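Local coordinates for bartonella effector protein (Bep) substrate of VirB T4SS (Bartonella sp. 1-1C, PDB 4PY3) that carries an N-terminal FIC domain of the protein-AMPylating family, although its signature motif is degenerate and AMP transfer is uncertain, at residues 11-16 and 91-96; 23-28 and 71-76; 64-69 and 160-165. All blocks are in the same frame, centred on the assembly; numbering follows the deposited sequence.

Contact 1 of 3, residues 11-16 and 91-96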
loop_
_atom_site.group_PDB
_atom_site.type_symbol
_atom_site.label_atom_id
_atom_site.label_comp_id
_atom_site.label_asym_id
_atom_site.label_seq_id
_atom_site.Cartn_x
_atom_site.Cartn_y
_atom_site.Cartn_z
ATOM N N ARG A 11 -13.696 15.054 -5.203
ATOM C CA ARG A 11 -13.734 15.244 -6.664
ATOM C C ARG A 11 -12.511 16.007 -7.217
ATOM O O ARG A 11 -12.163 15.849 -8.385
ATOM C CB ARG A 11 -15.059 15.888 -7.122
ATOM C CG ARG A 11 -15.341 17.256 -6.585
ATOM C CD ARG A 11 -16.734 17.715 -7.007
ATOM N NE ARG A 11 -17.883 16.777 -6.953
ATOM C CZ ARG A 11 -18.377 16.073 -7.991
ATOM N NH1 ARG A 11 -17.808 16.086 -9.201
ATOM N NH2 ARG A 11 -19.461 15.319 -7.815
ATOM N N ASN A 12 -11.828 16.784 -6.377
ATOM C CA ASN A 12 -10.631 17.523 -6.803
ATOM C C ASN A 12 -9.372 16.700 -7.095
ATOM O O ASN A 12 -8.424 17.238 -7.672
ATOM C CB ASN A 12 -10.302 18.630 -5.798
ATOM C CG ASN A 12 -11.323 19.753 -5.826
ATOM O OD1 ASN A 12 -11.963 19.983 -6.847
ATOM N ND2 ASN A 12 -11.490 20.445 -4.709
ATOM N N TYR A 13 -9.340 15.426 -6.696
ATOM C CA TYR A 13 -8.295 14.518 -7.163
ATOM C C TYR A 13 -8.457 14.190 -8.660
ATOM O O TYR A 13 -7.486 13.891 -9.340
ATOM C CB TYR A 13 -8.285 13.203 -6.357
ATOM C CG TYR A 13 -7.678 13.284 -4.973
ATOM C CD1 TYR A 13 -6.305 13.388 -4.794
ATOM C CD2 TYR A 13 -8.472 13.225 -3.839
ATOM C CE1 TYR A 13 -5.747 13.450 -3.520
ATOM C CE2 TYR A 13 -7.921 13.283 -2.564
ATOM C CZ TYR A 13 -6.560 13.399 -2.415
ATOM O OH TYR A 13 -6.019 13.449 -1.138
ATOM N N ALA A 14 -9.683 14.220 -9.163
ATOM C CA ALA A 14 -9.952 13.906 -10.571
ATOM C C ALA A 14 -10.194 15.193 -11.380
ATOM O O ALA A 14 -10.421 16.247 -10.799
ATOM C CB ALA A 14 -11.159 12.986 -10.680
ATOM N N TYR A 15 -10.138 15.104 -12.703
ATOM C CA TYR A 15 -10.380 16.290 -13.561
ATOM C C TYR A 15 -11.838 16.759 -13.479
ATOM O O TYR A 15 -12.724 15.955 -13.229
ATOM C CB TYR A 15 -9.986 16.004 -15.016
ATOM C CG TYR A 15 -8.505 15.893 -15.229
ATOM C CD1 TYR A 15 -7.698 17.021 -15.247
ATOM C CD2 TYR A 15 -7.898 14.651 -15.423
ATOM C CE1 TYR A 15 -6.329 16.923 -15.461
ATOM C CE2 TYR A 15 -6.526 14.543 -15.627
ATOM C CZ TYR A 15 -5.749 15.679 -15.645
ATOM O OH TYR A 15 -4.401 15.560 -15.851
ATOM N N PRO A 16 -12.101 18.062 -13.679
ATOM C CA PRO A 16 -13.496 18.536 -13.572
ATOM C C PRO A 16 -14.413 17.995 -14.656
ATOM O O PRO A 16 -15.607 17.911 -14.448
ATOM C CB PRO A 16 -13.386 20.055 -13.717
ATOM C CG PRO A 16 -11.939 20.364 -13.513
ATOM C CD PRO A 16 -11.179 19.163 -13.981
ATOM N N THR A 91 -6.808 24.006 -6.707
ATOM C CA THR A 91 -7.833 23.250 -5.986
ATOM C C THR A 91 -7.236 22.473 -4.839
ATOM O O THR A 91 -6.050 22.173 -4.829
ATOM C CB THR A 91 -8.607 22.278 -6.896
ATOM O OG1 THR A 91 -7.724 21.283 -7.430
ATOM C CG2 THR A 91 -9.287 23.041 -8.030
ATOM N N VAL A 92 -8.085 22.129 -3.886
ATOM C CA VAL A 92 -7.656 21.458 -2.666
ATOM C C VAL A 92 -8.370 20.111 -2.562
ATOM O O VAL A 92 -9.601 20.046 -2.579
ATOM C CB VAL A 92 -7.947 22.340 -1.427
ATOM C CG1 VAL A 92 -7.473 21.680 -0.137
ATOM C CG2 VAL A 92 -7.271 23.688 -1.579
ATOM N N ALA A 93 -7.600 19.042 -2.430
ATOM C CA ALA A 93 -8.171 17.692 -2.435
ATOM C C ALA A 93 -7.941 16.938 -1.142
ATOM O O ALA A 93 -6.889 17.019 -0.511
ATOM C CB ALA A 93 -7.635 16.883 -3.602
ATOM N N GLU A 94 -8.951 16.163 -0.786
ATOM C CA GLU A 94 -8.950 15.373 0.422
ATOM C C GLU A 94 -9.980 14.268 0.210
ATOM O O GLU A 94 -10.967 14.478 -0.482
ATOM C CB GLU A 94 -9.359 16.315 1.549
ATOM C CG GLU A 94 -9.276 15.751 2.943
ATOM C CD GLU A 94 -9.783 16.722 3.993
ATOM O OE1 GLU A 94 -9.751 17.956 3.751
ATOM O OE2 GLU A 94 -10.237 16.249 5.051
ATOM N N MET A 95 -9.739 13.087 0.766
ATOM C CA MET A 95 -10.701 11.991 0.623
ATOM C C MET A 95 -10.848 11.155 1.893
ATOM O O MET A 95 -10.254 10.085 2.016
ATOM C CB MET A 95 -10.358 11.090 -0.563
ATOM C CG MET A 95 -11.528 10.189 -0.909
ATOM S SD MET A 95 -11.365 9.374 -2.498
ATOM C CE MET A 95 -13.047 8.830 -2.774
ATOM N N PRO A 96 -11.682 11.633 2.822
ATOM C CA PRO A 96 -11.919 10.926 4.083
ATOM C C PRO A 96 -12.664 9.598 3.941
ATOM O O PRO A 96 -12.418 8.668 4.707
ATOM C CB PRO A 96 -12.749 11.916 4.914
ATOM C CG PRO A 96 -13.087 13.070 4.028
ATOM C CD PRO A 96 -12.542 12.822 2.657
#

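Contact 2 of 3, residues 23-28 and 71-76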
loop_
_atom_site.group_PDB
_atom_site.type_symbol
_atom_site.label_atom_id
_atom_site.label_comp_id
_atom_site.label_asym_id
_atom_site.label_seq_id
_atom_site.Cartn_x
_atom_site.Cartn_y
_atom_site.Cartn_z
ATOM N N ASN A 23 -3.005 14.211 -13.247
ATOM C CA ASN A 23 -1.641 13.718 -13.302
ATOM C C ASN A 23 -0.722 14.664 -14.048
ATOM O O ASN A 23 -1.164 15.437 -14.885
ATOM C CB ASN A 23 -1.601 12.330 -13.949
ATOM C CG ASN A 23 -2.105 12.340 -15.387
ATOM O OD1 ASN A 23 -1.341 12.565 -16.328
ATOM N ND2 ASN A 23 -3.395 12.073 -15.558
ATOM N N LYS A 24 0.568 14.566 -13.750
ATOM C CA LYS A 24 1.568 15.471 -14.305
ATOM C C LYS A 24 1.790 15.277 -15.799
ATOM O O LYS A 24 2.418 16.112 -16.435
ATOM C CB LYS A 24 2.901 15.307 -13.576
ATOM C CG LYS A 24 2.831 15.588 -12.086
ATOM C CD LYS A 24 4.209 15.573 -11.435
ATOM C CE LYS A 24 4.078 15.771 -9.934
ATOM N NZ LYS A 24 5.393 15.778 -9.234
ATOM N N HIS A 25 1.308 14.170 -16.347
ATOM C CA HIS A 25 1.469 13.903 -17.764
ATOM C C HIS A 25 0.348 14.527 -18.587
ATOM O O HIS A 25 0.411 14.502 -19.809
ATOM C CB HIS A 25 1.508 12.396 -18.035
ATOM C CG HIS A 25 2.403 11.642 -17.107
ATOM N ND1 HIS A 25 3.768 11.824 -17.083
ATOM C CD2 HIS A 25 2.127 10.719 -16.155
ATOM C CE1 HIS A 25 4.295 11.035 -16.166
ATOM N NE2 HIS A 25 3.321 10.356 -15.586
ATOM N N ASN A 26 -0.674 15.063 -17.920
ATOM C CA ASN A 26 -1.861 15.598 -18.587
ATOM C C ASN A 26 -2.549 14.535 -19.443
ATOM O O ASN A 26 -3.089 14.832 -20.494
ATOM C CB ASN A 26 -1.488 16.826 -19.426
ATOM C CG ASN A 26 -0.794 17.914 -18.625
ATOM O OD1 ASN A 26 0.184 18.461 -19.094
ATOM N ND2 ASN A 26 -1.272 18.216 -17.417
ATOM N N ILE A 27 -2.524 13.292 -18.973
ATOM C CA ILE A 27 -3.157 12.166 -19.666
ATOM C C ILE A 27 -4.598 12.007 -19.202
ATOM O O ILE A 27 -4.869 11.944 -17.998
ATOM C CB ILE A 27 -2.390 10.850 -19.412
ATOM C CG1 ILE A 27 -1.040 10.898 -20.128
ATOM C CG2 ILE A 27 -3.193 9.650 -19.897
ATOM C CD1 ILE A 27 -0.103 9.768 -19.763
ATOM N N MET A 28 -5.512 11.914 -20.161
ATOM C CA MET A 28 -6.947 11.911 -19.872
ATOM C C MET A 28 -7.560 10.521 -19.915
ATOM O O MET A 28 -8.640 10.310 -19.388
ATOM C CB MET A 28 -7.667 12.816 -20.867
ATOM C CG MET A 28 -7.104 14.223 -20.946
ATOM S SD MET A 28 -7.119 15.036 -19.336
ATOM C CE MET A 28 -7.074 16.761 -19.823
ATOM N N GLU A 71 5.820 10.035 -7.827
ATOM C CA GLU A 71 6.164 11.462 -7.931
ATOM C C GLU A 71 6.253 11.997 -9.357
ATOM O O GLU A 71 6.175 13.215 -9.562
ATOM C CB GLU A 71 7.450 11.796 -7.168
ATOM C CG GLU A 71 8.719 11.122 -7.675
ATOM C CD GLU A 71 9.877 11.156 -6.685
ATOM O OE1 GLU A 71 9.699 11.613 -5.517
ATOM O OE2 GLU A 71 10.985 10.717 -7.083
ATOM N N SER A 72 6.436 11.113 -10.341
ATOM C CA SER A 72 6.467 11.537 -11.744
ATOM C C SER A 72 5.063 11.676 -12.337
ATOM O O SER A 72 4.901 12.281 -13.401
ATOM C CB SER A 72 7.281 10.568 -12.594
ATOM O OG SER A 72 8.660 10.680 -12.314
ATOM N N THR A 73 4.071 11.138 -11.629
ATOM C CA THR A 73 2.704 11.045 -12.102
ATOM C C THR A 73 1.707 11.850 -11.265
ATOM O O THR A 73 0.867 12.545 -11.818
ATOM C CB THR A 73 2.261 9.581 -12.121
ATOM O OG1 THR A 73 3.084 8.864 -13.042
ATOM C CG2 THR A 73 0.810 9.447 -12.549
ATOM N N PHE A 74 1.787 11.757 -9.943
ATOM C CA PHE A 74 0.830 12.446 -9.087
ATOM C C PHE A 74 1.498 13.500 -8.230
ATOM O O PHE A 74 2.464 13.210 -7.526
ATOM C CB PHE A 74 0.089 11.459 -8.185
ATOM C CG PHE A 74 -0.753 10.471 -8.933
ATOM C CD1 PHE A 74 -1.724 10.905 -9.816
ATOM C CD2 PHE A 74 -0.579 9.099 -8.748
ATOM C CE1 PHE A 74 -2.503 9.999 -10.507
ATOM C CE2 PHE A 74 -1.365 8.184 -9.427
ATOM C CZ PHE A 74 -2.323 8.633 -10.310
ATOM N N GLU A 75 0.931 14.701 -8.251
ATOM C CA GLU A 75 1.417 15.824 -7.473
ATOM C C GLU A 75 1.405 15.514 -5.972
ATOM O O GLU A 75 2.284 15.952 -5.252
ATOM C CB GLU A 75 0.571 17.085 -7.741
ATOM C CG GLU A 75 0.668 17.631 -9.165
ATOM C CD GLU A 75 -0.152 18.905 -9.384
ATOM O OE1 GLU A 75 -0.208 19.766 -8.474
ATOM O OE2 GLU A 75 -0.765 19.040 -10.454
ATOM N N TRP A 76 0.424 14.728 -5.534
ATOM C CA TRP A 76 0.232 14.386 -4.121
ATOM C C TRP A 76 0.981 13.110 -3.698
ATOM O O TRP A 76 0.783 12.612 -2.595
ATOM C CB TRP A 76 -1.266 14.211 -3.811
ATOM C CG TRP A 76 -1.980 13.371 -4.826
ATOM C CD1 TRP A 76 -2.603 13.828 -5.953
ATOM C CD2 TRP A 76 -2.143 11.949 -4.825
ATOM N NE1 TRP A 76 -3.127 12.777 -6.657
ATOM C CE2 TRP A 76 -2.860 11.615 -5.984
ATOM C CE3 TRP A 76 -1.745 10.922 -3.948
ATOM C CZ2 TRP A 76 -3.197 10.302 -6.301
ATOM C CZ3 TRP A 76 -2.070 9.616 -4.266
ATOM C CH2 TRP A 76 -2.803 9.311 -5.426
#

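Contact 3 of 3, residues 64-69 and 160-165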
loop_
_atom_site.group_PDB
_atom_site.type_symbol
_atom_site.label_atom_id
_atom_site.label_comp_id
_atom_site.label_asym_id
_atom_site.label_seq_id
_atom_site.Cartn_x
_atom_site.Cartn_y
_atom_site.Cartn_z
ATOM N N TYR A 64 7.389 7.433 1.816
ATOM C CA TYR A 64 8.543 7.646 0.949
ATOM C C TYR A 64 8.485 6.709 -0.264
ATOM O O TYR A 64 8.802 7.117 -1.383
ATOM C CB TYR A 64 9.857 7.480 1.716
ATOM C CG TYR A 64 11.075 7.459 0.817
ATOM C CD1 TYR A 64 11.575 8.634 0.261
ATOM C CD2 TYR A 64 11.725 6.263 0.512
ATOM C CE1 TYR A 64 12.692 8.616 -0.565
ATOM C CE2 TYR A 64 12.828 6.239 -0.316
ATOM C CZ TYR A 64 13.310 7.410 -0.849
ATOM O OH TYR A 64 14.417 7.385 -1.658
ATOM N N ILE A 65 8.069 5.466 -0.048
ATOM C CA ILE A 65 7.937 4.526 -1.151
ATOM C C ILE A 65 6.896 5.030 -2.142
ATOM O O ILE A 65 7.128 5.011 -3.342
ATOM C CB ILE A 65 7.532 3.130 -0.665
ATOM C CG1 ILE A 65 8.699 2.498 0.097
ATOM C CG2 ILE A 65 7.145 2.232 -1.832
ATOM C CD1 ILE A 65 8.267 1.407 1.044
ATOM N N HIS A 66 5.745 5.439 -1.623
ATOM C CA HIS A 66 4.660 5.938 -2.451
ATOM C C HIS A 66 5.135 7.183 -3.200
ATOM O O HIS A 66 4.877 7.335 -4.393
ATOM C CB HIS A 66 3.447 6.263 -1.590
ATOM C CG HIS A 66 2.207 6.560 -2.370
ATOM N ND1 HIS A 66 1.972 7.790 -2.952
ATOM C CD2 HIS A 66 1.136 5.790 -2.678
ATOM C CE1 HIS A 66 0.812 7.768 -3.581
ATOM N NE2 HIS A 66 0.285 6.565 -3.437
ATOM N N GLN A 67 5.884 8.035 -2.499
ATOM C CA GLN A 67 6.456 9.227 -3.108
ATOM C C GLN A 67 7.325 8.840 -4.304
ATOM O O GLN A 67 7.163 9.375 -5.400
ATOM C CB GLN A 67 7.274 10.031 -2.097
ATOM C CG GLN A 67 7.445 11.494 -2.485
ATOM C CD GLN A 67 8.038 12.355 -1.379
ATOM O OE1 GLN A 67 8.045 11.985 -0.206
ATOM N NE2 GLN A 67 8.531 13.528 -1.756
ATOM N N ARG A 68 8.233 7.892 -4.103
ATOM C CA ARG A 68 9.126 7.480 -5.175
ATOM C C ARG A 68 8.390 6.813 -6.324
ATOM O O ARG A 68 8.734 7.015 -7.482
ATOM C CB ARG A 68 10.214 6.552 -4.648
ATOM C CG ARG A 68 11.293 7.268 -3.843
ATOM C CD ARG A 68 12.091 8.188 -4.748
ATOM N NE ARG A 68 13.214 8.810 -4.066
ATOM C CZ ARG A 68 13.764 9.970 -4.413
ATOM N NH1 ARG A 68 13.292 10.682 -5.440
ATOM N NH2 ARG A 68 14.793 10.442 -3.717
ATOM N N LEU A 69 7.386 6.015 -6.006
ATOM C CA LEU A 69 6.665 5.274 -7.029
ATOM C C LEU A 69 5.826 6.178 -7.908
ATOM O O LEU A 69 5.663 5.887 -9.085
ATOM C CB LEU A 69 5.759 4.213 -6.407
ATOM C CG LEU A 69 6.421 2.996 -5.739
ATOM C CD1 LEU A 69 5.334 2.034 -5.289
ATOM C CD2 LEU A 69 7.386 2.294 -6.673
ATOM N N GLU A 160 -1.868 -0.515 -3.117
ATOM C CA GLU A 160 -1.446 -1.906 -3.291
ATOM C C GLU A 160 0.054 -2.027 -3.592
ATOM O O GLU A 160 0.778 -2.652 -2.817
ATOM C CB GLU A 160 -2.292 -2.625 -4.351
ATOM C CG GLU A 160 -3.768 -2.747 -3.980
ATOM C CD GLU A 160 -4.593 -1.475 -4.258
ATOM O OE1 GLU A 160 -4.021 -0.418 -4.665
ATOM O OE2 GLU A 160 -5.829 -1.537 -4.076
ATOM N N PRO A 161 0.533 -1.429 -4.700
ATOM C CA PRO A 161 1.967 -1.587 -5.007
ATOM C C PRO A 161 2.879 -1.001 -3.936
ATOM O O PRO A 161 3.971 -1.519 -3.712
ATOM C CB PRO A 161 2.138 -0.836 -6.333
ATOM C CG PRO A 161 0.970 0.079 -6.403
ATOM C CD PRO A 161 -0.157 -0.652 -5.743
ATOM N N THR A 162 2.427 0.062 -3.276
ATOM C CA THR A 162 3.201 0.655 -2.194
ATOM C C THR A 162 3.381 -0.323 -1.008
ATOM O O THR A 162 4.488 -0.492 -0.514
ATOM C CB THR A 162 2.553 1.955 -1.693
ATOM O OG1 THR A 162 2.475 2.900 -2.773
ATOM C CG2 THR A 162 3.376 2.554 -0.565
ATOM N N GLN A 163 2.281 -0.904 -0.534
ATOM C CA GLN A 163 2.328 -1.846 0.597
ATOM C C GLN A 163 3.081 -3.121 0.247
ATOM O O GLN A 163 3.817 -3.631 1.080
ATOM C CB GLN A 163 0.954 -2.104 1.231
ATOM C CG GLN A 163 -0.024 -2.707 0.264
ATOM C CD GLN A 163 -1.476 -2.615 0.731
ATOM O OE1 GLN A 163 -1.855 -1.765 1.570
ATOM N NE2 GLN A 163 -2.305 -3.490 0.182
ATOM N N ARG A 164 3.008 -3.568 -1.002
ATOM C CA ARG A 164 3.793 -4.739 -1.412
ATOM C C ARG A 164 5.289 -4.475 -1.357
ATOM O O ARG A 164 6.047 -5.300 -0.829
ATOM C CB ARG A 164 3.423 -5.198 -2.809
ATOM C CG ARG A 164 2.018 -5.736 -2.870
ATOM C CD ARG A 164 1.646 -6.084 -4.288
ATOM N NE ARG A 164 0.195 -6.260 -4.365
ATOM C CZ ARG A 164 -0.465 -6.765 -5.400
ATOM N NH1 ARG A 164 0.195 -7.205 -6.466
ATOM N NH2 ARG A 164 -1.789 -6.844 -5.357
ATOM N N VAL A 165 5.728 -3.330 -1.881
ATOM C CA VAL A 165 7.151 -3.009 -1.815
ATOM C C VAL A 165 7.602 -2.918 -0.356
ATOM O O VAL A 165 8.676 -3.384 -0.007
ATOM C CB VAL A 165 7.492 -1.714 -2.571
ATOM C CG1 VAL A 165 8.920 -1.267 -2.286
ATOM C CG2 VAL A 165 7.325 -1.933 -4.060
#

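Contact 1 of 3, residues 11-16 and 91-96
The short antiparallel hairpin of strands 85-86 and 92-93 receives the 3-10 turn of residues 11-13, and Asn12 and Tyr13 carry the contact with Thr91, Ala93 and Met95. Asn12 faces the strand and gives one hydrogen bond, from ND2 to Val92 O at 2.9 Å. The N-H points almost straight at the oxygen (166°), and the acceptor lies close to the plane of the Asn12 amide. From the side of Val92 the approach is less regular, because ND2 sits 46° above the carbonyl plane and away from either lone pair. The amide also runs against Thr91, whose CB comes within 3.9 Å of Asn12 CG; the Thr91 hydroxyl itself is bonded to Asp89.

Tyr13 lies over the next residue of the strand. Its CG is anti to the carbonyl carbon (chi1 -76°), which carries the ring out across Ala93. The methyl CB of Ala93 stands 3.6 Å from the centroid of the Tyr13 ring, practically on the ring normal, a CH-pi contact centred on one face. Beyond it the CE2 corner of the ring rests on the backbone of Glu94 and on Met95 CB: Tyr13 CE2 is 3.5 Å from Glu94 N and 3.8 Å from Met95 CB. Met95 N meets the ring edge in its plane, while the extended Met95 side chain runs off elsewhere. Trp76 adds an edge-to-face ring contact to Tyr13, and Arg156 also touches it.

Ala93 pairs with Phe85 through its backbone, and its methyl meets Tyr13, with Phe87 also touching Ala93. An N-terminal 3-10 turn thus packs on the second strand of a beta-hairpin, probably the counterpart of the flap that in Fic domains lies beside the active-site loop.

Contact 2 of 3, residues 23-28 and 71-76
His25 and Thr73 meet in the close-packed half of this contact, whereas Lys24 lies along its solvent side. The hydroxyl OG1 of Thr73 sits at the edge of the His25 ring, in its plane, and makes a hydrogen bond of 3.0 Å with His25 NE2. Beside them Asn23 CB touches Thr73 O and Thr73 CG2, the latter at 4.0 Å. That same CG2 methyl also lies over the centre of the Phe74 ring, 3.7 Å above its plane, and Trp76 CZ2 occupies the opposite face nearer the rim.

The backbone is joined by one bond, Lys24 N to Thr73 O at 2.8 Å. Residues 23-26 form a type I turn, which the amide of Asn23 clasps: its OD1 accepts a nearly straight bond (171°) from Ile27 N, and its ND2 gives one to Ile27 O at 2.9 Å, both in the carbonyl planes and on lone pairs. These two bonds to Ile27, with a further one from ND2 to Leu21 O, fix the rotation of the amide.

On the open side Lys24 stretches out fully extended past Thr73 and Glu75, with its CE 3.6 Å from Glu75 CA. Its ammonium nitrogen NZ reaches Glu71 O at 2.7 Å, nearly in line with the carbonyl (159°), just beyond the end of helix 59-70, where a positive charge would be favourable. The carboxylate of Glu75 turns instead to Asp88 N, and that of Glu71 to Arg68.

Helix 30-48 backs the packed half through Leu33, Val36 and Tyr40, while Phe87, between strands 85-86 and 92-93, touches Glu75.

Contact 3 of 3, residues 64-69 and 160-165
The imidazole of His66 borders Thr162, with His66 CD2 3.2 Å from Thr162 OG1, in a contact that is no hydrogen bond. Phe155 stacks on this ring and Phe70 meets it with its plane tilted by about 45°. Both ring nitrogens are used, NE2 by Ala157 O and ND1 by Gly78 N, a pattern consistent with the proton on NE2.

The axes of segments 64-69 and 160-165 lie at 124° and approach to 9.2 Å. Thr162 points into the junction. Its OG1, anti to the carbonyl carbon (chi1 -60°), bonds back to Gly158 O and still lies against the His66 ring, while CG2 packs 3.8 Å from His66 CB and 4.0 Å from Ile65 CG2. Ile65 CG2 also meets Val165 CG1 at 3.9 Å, and Leu69 CD1 lies 3.9 Å from Thr162 OG1.

No hydrogen bond spans the two segments. The helices are held by methyl contacts together with the His66 ring against the Thr162 hydroxyl. His66 NE2 and Thr162 OG1 turn to the loop before helix 159-173, and His66 ND1 to the loop after helix 59-70. The former loop and the start of helix 159-173 correspond to the Fic signature motif, here degenerate and without its histidine; His66 would thereby fix that loop against helix 59-70.

Contacts 1 and 2 lie on the same side of the chain's centre, with their own centres about 14 Å apart, and they touch: Tyr15 packs against Met28, and Tyr13 against Trp76. Along the chain contact 2 is nested inside the loop that contact 1 closes. Contact 3, about 6 Å from the chain's centre, alternates in sequence with both; it touches contact 2 where Trp76 packs on His66, but its nearest atoms are about 9 Å from contact 1. The N-terminal loop before helix 30-48 is thereby tied to the hairpin and to the loop after helix 59-70, and helix 59-70 in turn to helix 159-173, joining the periphery to the Fic core.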